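Ferredoxin (Mycobacterium smegmatis, PDB 2V2K) transfers electrons in a wide variety of metabolic reactions, using one [3Fe-4S] cluster and one [4Fe-4S] cluster. Local coordinates at residues Asn92-Gln95 with Ala96-Asp99. Numbering follows the deposited sequence.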
ATOM      1  N   ASN A  92       9.707   5.359  -4.148  1.00 26.80           N
ATOM      2  CA  ASN A  92      10.286   4.185  -3.512  1.00 26.29           C
ATOM      3  C   ASN A  92       9.664   2.865  -3.973  1.00 26.08           C
ATOM      4  O   ASN A  92       9.963   1.814  -3.424  1.00 24.17           O
ATOM      5  CB  ASN A  92      10.203   4.344  -1.981  1.00 26.53           C
ATOM      6  CG  ASN A  92      11.328   5.198  -1.427  1.00 27.25           C
ATOM      7  OD1 ASN A  92      12.488   4.798  -1.475  1.00 31.25           O
ATOM      8  ND2 ASN A  92      10.999   6.376  -0.905  1.00 28.63           N
ATOM      9  N   ASP A  93       8.826   2.905  -5.013  1.00 25.57           N
ATOM     10  CA  ASP A  93       8.157   1.685  -5.492  1.00 25.25           C
ATOM     11  C   ASP A  93       9.181   0.590  -5.792  1.00 25.57           C
ATOM     12  O   ASP A  93      10.208   0.859  -6.437  1.00 25.98           O
ATOM     13  CB  ASP A  93       7.347   1.975  -6.770  1.00 25.28           C
ATOM     14  CG  ASP A  93       6.451   3.192  -6.648  1.00 25.52           C
ATOM     15  OD1 ASP A  93       6.999   4.327  -6.617  1.00 27.12           O
ATOM     16  OD2 ASP A  93       5.207   3.000  -6.585  1.00 25.48           O
ATOM     17  N   PRO A  94       8.931  -0.642  -5.330  1.00 25.73           N
ATOM     18  CA  PRO A  94       9.841  -1.739  -5.672  1.00 26.50           C
ATOM     19  C   PRO A  94       9.897  -2.054  -7.177  1.00 26.91           C
ATOM     20  O   PRO A  94       8.933  -1.824  -7.892  1.00 25.98           O
ATOM     21  CB  PRO A  94       9.286  -2.947  -4.896  1.00 26.24           C
ATOM     22  CG  PRO A  94       7.969  -2.554  -4.362  1.00 26.77           C
ATOM     23  CD  PRO A  94       7.803  -1.075  -4.475  1.00 25.93           C
ATOM     24  N   GLN A  95      11.028  -2.596  -7.633  1.00 28.00           N
ATOM     25  CA  GLN A  95      11.223  -2.924  -9.056  1.00 29.05           C
ATOM     26  C   GLN A  95      10.014  -3.621  -9.702  1.00 29.50           C
ATOM     27  O   GLN A  95       9.560  -3.218 -10.783  1.00 29.41           O
ATOM     28  CB  GLN A  95      12.470  -3.783  -9.250  1.00 29.37           C
ATOM     29  CG  GLN A  95      12.993  -3.806 -10.689  1.00 31.52           C
ATOM     30  CD  GLN A  95      13.411  -2.424 -11.199  1.00 33.63           C
ATOM     31  OE1 GLN A  95      14.220  -1.736 -10.567  1.00 35.75           O
ATOM     32  NE2 GLN A  95      12.856  -2.016 -12.350  1.00 34.24           N
ATOM     33  N   ALA A  96       9.505  -4.648  -9.020  1.00 29.85           N
ATOM     34  CA  ALA A  96       8.368  -5.451  -9.487  1.00 29.90           C
ATOM     35  C   ALA A  96       7.138  -4.618  -9.845  1.00 29.45           C
ATOM     36  O   ALA A  96       6.415  -4.958 -10.779  1.00 30.46           O
ATOM     37  CB  ALA A  96       7.991  -6.503  -8.427  1.00 29.96           C
ATOM     38  N   ILE A  97       6.895  -3.541  -9.102  1.00 28.49           N
ATOM     39  CA  ILE A  97       5.768  -2.634  -9.370  1.00 28.45           C
ATOM     40  C   ILE A  97       6.166  -1.553 -10.411  1.00 28.15           C
ATOM     41  O   ILE A  97       5.357  -1.175 -11.271  1.00 27.05           O
ATOM     42  CB  ILE A  97       5.199  -2.015  -8.043  1.00 28.29           C
ATOM     43  CG1 ILE A  97       4.347  -3.045  -7.300  1.00 29.95           C
ATOM     44  CG2 ILE A  97       4.292  -0.806  -8.308  1.00 27.75           C
ATOM     45  CD1 ILE A  97       5.102  -4.121  -6.682  1.00 34.02           C
ATOM     46  N   LYS A  98       7.403  -1.064 -10.342  1.00 27.91           N
ATOM     47  CA  LYS A  98       7.897  -0.097 -11.329  1.00 28.36           C
ATOM     48  C   LYS A  98       7.805  -0.656 -12.744  1.00 27.86           C
ATOM     49  O   LYS A  98       7.529   0.079 -13.679  1.00 28.42           O
ATOM     50  CB  LYS A  98       9.352   0.278 -11.058  1.00 28.70           C
ATOM     51  CG  LYS A  98       9.509   1.336 -10.011  1.00 30.51           C
ATOM     52  CD  LYS A  98      10.910   1.921 -10.036  1.00 32.82           C
ATOM     53  CE  LYS A  98      11.935   0.966  -9.485  1.00 34.33           C
ATOM     54  NZ  LYS A  98      13.186   1.700  -9.173  1.00 36.83           N
ATOM     55  N   ASP A  99       8.052  -1.953 -12.889  1.00 27.35           N
ATOM     56  CA  ASP A  99       8.070  -2.599 -14.191  1.00 27.71           C
ATOM     57  C   ASP A  99       6.701  -2.867 -14.802  1.00 27.20           C
ATOM     58  O   ASP A  99       6.623  -3.115 -15.992  1.00 26.71           O
ATOM     59  CB  ASP A  99       8.824  -3.922 -14.104  1.00 28.17           C
ATOM     60  CG  ASP A  99      10.324  -3.739 -13.897  1.00 31.09           C
ATOM     61  OD1 ASP A  99      10.870  -2.630 -14.163  1.00 34.09           O
ATOM     62  OD2 ASP A  99      10.961  -4.729 -13.466  1.00 34.92           O
TER
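Pro94 O takes two backbone N-H groups of the turn that follows it. Lys98 N reaches it at 3.0 Å along an almost straight N-H line (169°) and lies in the carbonyl plane. Ile97 N is at 2.9 Å from the same Pro94 O, but it sits above that plane and the hydrogen bond is less straight. A third backbone bond joins Asp99 N to Gln95 O.

Among the side chains, Gln95 NE2 donates to Asp99 OD1 at 2.8 Å. The donor comes to the syn side of this oxygen, 35° out of the carboxylate plane, while the oxygen lies close to the plane of the Gln95 amide. Gln95 sends CG away from its own N (chi1 -162°), and the bend at chi2 brings the amide alongside Asp99, one helical turn further on. Gln95 OE1 faces the end of Lys98, 3.7 Å from Lys98 CE.

The bonds from Lys98 N and Asp99 N span four residues, as in an alpha-helical turn; that from Ile97 N spans three, at its start. This is helix 95-98, the last of the chain, with Pro94 at the N-cap position. The Ile97 side chain is about 9 Å from that of Cys8, a probable ligand of the [3Fe-4S] cluster.

The apolar contacts are light. The Pro94 ring and the Ile97 side chain run alongside each other, with Pro94 CG 4.0 Å from Ile97 CD1. Both touch Ala70 and Tyr33, so this face of the turn packs against helix 67-73 and strand 32-34. The aliphatic part of Lys98 runs back past the residue before the cap: its CG is 3.9 Å from Asp93 CB, and its CE is 3.5 Å from Asp93 O. The buried Asp93 carboxylate has other partners. OD1 accepts from Ala29 N; OD2 accepts from Arg30 N and is hydrogen-bonded to Tyr33 OH.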